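Local coordinates for protein adenylate cyclase (PDB 6YP4) that hydrolyses triphosphate as its dominant activity, although it was first taken for an adenylyl cyclase, and belongs to the CYTH family, at residues F37-A40 against A41-A45; I110-R113 against V114-I118. All coordinates share one frame; numbering follows the deposited sequence.

Contact 1: residues F37-A40 against A41-A45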
loop_
_atom_site.group_PDB
_atom_site.type_symbol
_atom_site.label_atom_id
_atom_site.label_comp_id
_atom_site.label_asym_id
_atom_site.label_seq_id
_atom_site.Cartn_x
_atom_site.Cartn_y
_atom_site.Cartn_z
ATOM N N PHE A 37 -8.986 -21.631 -1.334
ATOM C CA PHE A 37 -9.942 -22.383 -2.138
ATOM C C PHE A 37 -9.213 -23.166 -3.219
ATOM O O PHE A 37 -8.143 -22.760 -3.679
ATOM C CB PHE A 37 -10.976 -21.434 -2.787
ATOM C CG PHE A 37 -11.692 -20.578 -1.810
ATOM C CD1 PHE A 37 -12.923 -20.976 -1.311
ATOM C CD2 PHE A 37 -11.129 -19.380 -1.368
ATOM C CE1 PHE A 37 -13.594 -20.193 -0.401
ATOM C CE2 PHE A 37 -11.786 -18.590 -0.453
ATOM C CZ PHE A 37 -13.022 -18.993 0.040
ATOM N N ASP A 38 -9.807 -24.294 -3.622
ATOM C CA ASP A 38 -9.243 -25.181 -4.634
ATOM C C ASP A 38 -10.347 -26.147 -5.046
ATOM O O ASP A 38 -11.417 -26.188 -4.432
ATOM C CB ASP A 38 -8.016 -25.936 -4.106
ATOM C CG ASP A 38 -7.104 -26.449 -5.217
ATOM O OD1 ASP A 38 -7.565 -26.531 -6.377
ATOM O OD2 ASP A 38 -5.923 -26.783 -4.927
ATOM N N THR A 39 -10.089 -26.912 -6.105
ATOM C CA THR A 39 -10.980 -28.013 -6.446
ATOM C C THR A 39 -10.870 -29.117 -5.400
ATOM O O THR A 39 -9.894 -29.207 -4.645
ATOM C CB THR A 39 -10.641 -28.613 -7.806
ATOM O OG1 THR A 39 -9.295 -29.122 -7.779
ATOM C CG2 THR A 39 -10.805 -27.585 -8.918
ATOM N N ALA A 40 -11.889 -29.976 -5.372
ATOM C CA ALA A 40 -11.850 -31.128 -4.482
ATOM C C ALA A 40 -10.628 -31.994 -4.761
ATOM O O ALA A 40 -9.988 -32.496 -3.830
ATOM C CB ALA A 40 -13.141 -31.931 -4.624
ATOM N N ALA A 41 -10.266 -32.148 -6.038
ATOM C CA ALA A 41 -9.106 -32.931 -6.451
ATOM C C ALA A 41 -7.788 -32.176 -6.326
ATOM O O ALA A 41 -6.734 -32.750 -6.624
ATOM C CB ALA A 41 -9.284 -33.396 -7.895
ATOM N N GLY A 42 -7.817 -30.912 -5.917
ATOM C CA GLY A 42 -6.593 -30.148 -5.728
ATOM C C GLY A 42 -5.882 -29.755 -7.006
ATOM O O GLY A 42 -4.648 -29.821 -7.065
ATOM N N ASP A 43 -6.626 -29.321 -8.029
ATOM C CA ASP A 43 -5.995 -29.019 -9.309
ATOM C C ASP A 43 -5.037 -27.834 -9.204
ATOM O O ASP A 43 -3.962 -27.852 -9.812
ATOM C CB ASP A 43 -7.056 -28.768 -10.377
ATOM C CG ASP A 43 -7.844 -30.017 -10.718
ATOM O OD1 ASP A 43 -7.301 -30.882 -11.440
ATOM O OD2 ASP A 43 -9.005 -30.131 -10.268
ATOM N N LEU A 44 -5.397 -26.796 -8.437
ATOM C CA LEU A 44 -4.486 -25.660 -8.293
ATOM C C LEU A 44 -3.232 -26.049 -7.519
ATOM O O LEU A 44 -2.119 -25.665 -7.900
ATOM C CB LEU A 44 -5.183 -24.469 -7.621
ATOM C CG LEU A 44 -5.991 -23.517 -8.512
ATOM C CD1 LEU A 44 -7.130 -24.222 -9.216
ATOM C CD2 LEU A 44 -6.545 -22.373 -7.675
ATOM N N ALA A 45 -3.390 -26.810 -6.431
ATOM C CA ALA A 45 -2.224 -27.281 -5.687
ATOM C C ALA A 45 -1.275 -28.064 -6.586
ATOM O O ALA A 45 -0.051 -27.943 -6.463
ATOM C CB ALA A 45 -2.662 -28.139 -4.500
#

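Contact 2: residues I110-R113 against V114-I118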
loop_
_atom_site.group_PDB
_atom_site.type_symbol
_atom_site.label_atom_id
_atom_site.label_comp_id
_atom_site.label_asym_id
_atom_site.label_seq_id
_atom_site.Cartn_x
_atom_site.Cartn_y
_atom_site.Cartn_z
ATOM N N ILE A 110 -9.063 -12.365 -12.091
ATOM C CA ILE A 110 -8.384 -13.429 -11.353
ATOM C C ILE A 110 -9.077 -14.759 -11.582
ATOM O O ILE A 110 -8.442 -15.783 -11.870
ATOM C CB ILE A 110 -8.322 -13.094 -9.851
ATOM C CG1 ILE A 110 -7.997 -11.617 -9.619
ATOM C CG2 ILE A 110 -7.292 -13.993 -9.152
ATOM C CD1 ILE A 110 -6.632 -11.217 -10.077
ATOM N N TRP A 111 -10.405 -14.782 -11.431
ATOM C CA TRP A 111 -11.131 -16.001 -11.759
ATOM C C TRP A 111 -10.904 -16.398 -13.215
ATOM O O TRP A 111 -10.722 -17.581 -13.524
ATOM C CB TRP A 111 -12.620 -15.832 -11.474
ATOM C CG TRP A 111 -13.400 -17.034 -11.859
ATOM C CD1 TRP A 111 -14.341 -17.135 -12.851
ATOM C CD2 TRP A 111 -13.295 -18.329 -11.272
ATOM N NE1 TRP A 111 -14.828 -18.427 -12.905
ATOM C CE2 TRP A 111 -14.195 -19.180 -11.939
ATOM C CE3 TRP A 111 -12.527 -18.857 -10.235
ATOM C CZ2 TRP A 111 -14.350 -20.528 -11.603
ATOM C CZ3 TRP A 111 -12.683 -20.195 -9.894
ATOM C CH2 TRP A 111 -13.584 -21.015 -10.577
ATOM N N ARG A 112 -10.886 -15.416 -14.122
ATOM C CA ARG A 112 -10.599 -15.723 -15.521
ATOM C C ARG A 112 -9.249 -16.417 -15.661
ATOM O O ARG A 112 -9.111 -17.362 -16.444
ATOM C CB ARG A 112 -10.654 -14.440 -16.365
ATOM C CG ARG A 112 -10.893 -14.626 -17.863
ATOM C CD ARG A 112 -11.929 -15.724 -18.161
ATOM N NE ARG A 112 -13.188 -15.505 -17.466
ATOM C CZ ARG A 112 -14.108 -16.453 -17.296
ATOM N NH1 ARG A 112 -15.238 -16.192 -16.644
ATOM N NH2 ARG A 112 -13.902 -17.681 -17.770
ATOM N N ARG A 113 -8.250 -15.990 -14.880
ATOM C CA ARG A 113 -6.924 -16.599 -14.982
ATOM C C ARG A 113 -6.919 -18.015 -14.420
ATOM O O ARG A 113 -6.245 -18.898 -14.963
ATOM C CB ARG A 113 -5.882 -15.736 -14.269
ATOM C CG ARG A 113 -4.441 -16.185 -14.518
ATOM C CD ARG A 113 -3.420 -15.316 -13.781
ATOM N NE ARG A 113 -3.473 -13.913 -14.183
ATOM C CZ ARG A 113 -2.486 -13.273 -14.802
ATOM N NH1 ARG A 113 -1.359 -13.907 -15.094
ATOM N NH2 ARG A 113 -2.623 -11.994 -15.128
ATOM N N VAL A 114 -7.659 -18.250 -13.334
ATOM C CA VAL A 114 -7.805 -19.606 -12.803
ATOM C C VAL A 114 -8.293 -20.540 -13.902
ATOM O O VAL A 114 -7.740 -21.624 -14.117
ATOM C CB VAL A 114 -8.761 -19.612 -11.594
ATOM C CG1 VAL A 114 -9.187 -21.026 -11.259
ATOM C CG2 VAL A 114 -8.114 -18.954 -10.372
ATOM N N VAL A 115 -9.310 -20.104 -14.646
ATOM C CA VAL A 115 -9.900 -20.949 -15.680
ATOM C C VAL A 115 -8.931 -21.135 -16.842
ATOM O O VAL A 115 -8.664 -22.263 -17.271
ATOM C CB VAL A 115 -11.238 -20.354 -16.155
ATOM C CG1 VAL A 115 -11.800 -21.168 -17.312
ATOM C CG2 VAL A 115 -12.234 -20.266 -14.997
ATOM N N ASP A 116 -8.384 -20.030 -17.360
ATOM C CA ASP A 116 -7.612 -20.057 -18.603
ATOM C C ASP A 116 -6.297 -20.816 -18.478
ATOM O O ASP A 116 -5.751 -21.245 -19.501
ATOM C CB ASP A 116 -7.311 -18.631 -19.084
ATOM C CG ASP A 116 -8.567 -17.830 -19.399
ATOM O OD1 ASP A 116 -9.647 -18.439 -19.574
ATOM O OD2 ASP A 116 -8.468 -16.582 -19.473
ATOM N N GLU A 117 -5.769 -20.977 -17.263
ATOM C CA GLU A 117 -4.461 -21.580 -17.065
ATOM C C GLU A 117 -4.503 -22.897 -16.305
ATOM O O GLU A 117 -3.467 -23.564 -16.207
ATOM C CB GLU A 117 -3.531 -20.604 -16.328
ATOM C CG GLU A 117 -3.545 -19.188 -16.890
ATOM C CD GLU A 117 -2.369 -18.350 -16.408
ATOM O OE1 GLU A 117 -2.156 -18.258 -15.177
ATOM O OE2 GLU A 117 -1.653 -17.790 -17.265
ATOM N N ILE A 118 -5.653 -23.280 -15.748
ATOM C CA ILE A 118 -5.760 -24.538 -15.017
ATOM C C ILE A 118 -6.905 -25.376 -15.597
ATOM O O ILE A 118 -7.035 -26.568 -15.299
ATOM C CB ILE A 118 -5.915 -24.279 -13.501
ATOM C CG1 ILE A 118 -4.624 -23.700 -12.895
ATOM C CG2 ILE A 118 -6.240 -25.550 -12.726
ATOM C CD1 ILE A 118 -4.324 -22.221 -13.182
#

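Contact 1: residues F37-A40 against A41-A45
Thr39 and Gly42 are joined by a type I beta turn, with Gly42 N donating to Thr39 O over 3.0 Å, and this turn carries the chain from strand 26-39 into the short, weakly bonded helix 43-46. Gly42, the last residue of the turn, has positive phi and leads the chain into the helix. Two side chains from the strand end then take up amide groups at the start of that helix. Asp38 turns its carboxylate towards them, CG lying anti to the backbone N (chi1 -158°), and both oxygens are used on their syn sides: Leu44 N reaches Asp38 OD1 at 3.0 Å and Ala45 N reaches Asp38 OD2 at 2.9 Å. Asp38 OD1 also accepts Thr39 N on its anti side, so three donors hold this buried carboxylate and fix its rotation; amides at a helix start would probably also stabilise its negative charge. Thr39 OG1 works in both directions. It accepts an almost straight bond from Asp43 N (2.7 Å, 176°) and gives its proton to Asp43 OD2 at 2.7 Å, on the anti side and 33° out of the carboxylate plane. The two side chains cross at about a right angle, and Thr39 CG2 lies 3.4 Å from Asp43 OD2. Leu44 runs past Asp38 in the opposite sense, its CB 3.4 Å from Asp38 OD1. Leu44, touching Leu51 of strand 49-56 and Phe127 of strand 127-141, places the connection against both neighbours of strand 26-39, while Phe37 also reaches Val94 and Thr95 of helix 88-96.

Contact 2: residues I110-R113 against V114-I118
Trp111 and Val115 form an i to i+4 pair in the alpha-helix 109-118, with Val114, at i+3, also touching the indole and packing on Leu66 of strand 61-73. With CG anti to the backbone N, chi1 (177°) carries the Trp111 ring forward along the helix, toward its C-terminal end, and Val115 CG2 sits over one face in a CH-pi contact, 4.0 Å from the centroid of the five-membered ring and 24° off its normal. Val114 CG1 approaches the six-membered ring obliquely, 3.8 Å from Trp111 CZ3. Were the indole cut back to an alanine, both valine methyls would probably lose their aromatic partner and a gap would open beside Phe127, whose ring meets the indole edge-to-face. Arg112, bent at chi2 and chi3, runs side by side with Val115, and its NH2 comes obliquely to 4.1 Å from Val115 CG1; its salt bridge is with Asp122. Arg113 likewise spends its charge elsewhere, on Asp82. Glu117 lies beside Arg113, but the guanidinium and carboxylate planes stand 88° apart and the nearest charged atoms, Arg113 NH1 and Glu117 OE1, are 4.4 Å apart, beyond a salt bridge. The closer approach is to the aliphatic stem: Glu117 OE1 lies 3.2 Å from Arg113 CG.

From the N terminus the chain meets contact 1 first, at the end of strand 26-39, where residues 37-45 make the turn into helix 43-46 and lead on to strand 49-56. Contact 2 opens only after strands 49-56, 61-73 and 76-86 and two further helices, within helix 109-118, and closes no loop beyond a helical turn. The two are therefore in series, neither nesting nor crossing. They nevertheless meet in space: Ile118 CG2 of contact 2 lies 3.9 Å from Leu44 CD1 of contact 1, and their centres are about 13 Å apart. Phe127 of strand 127-141 touches both, tying the hairpin connection and the Trp111 side of helix 109-118 to the antiparallel sheet.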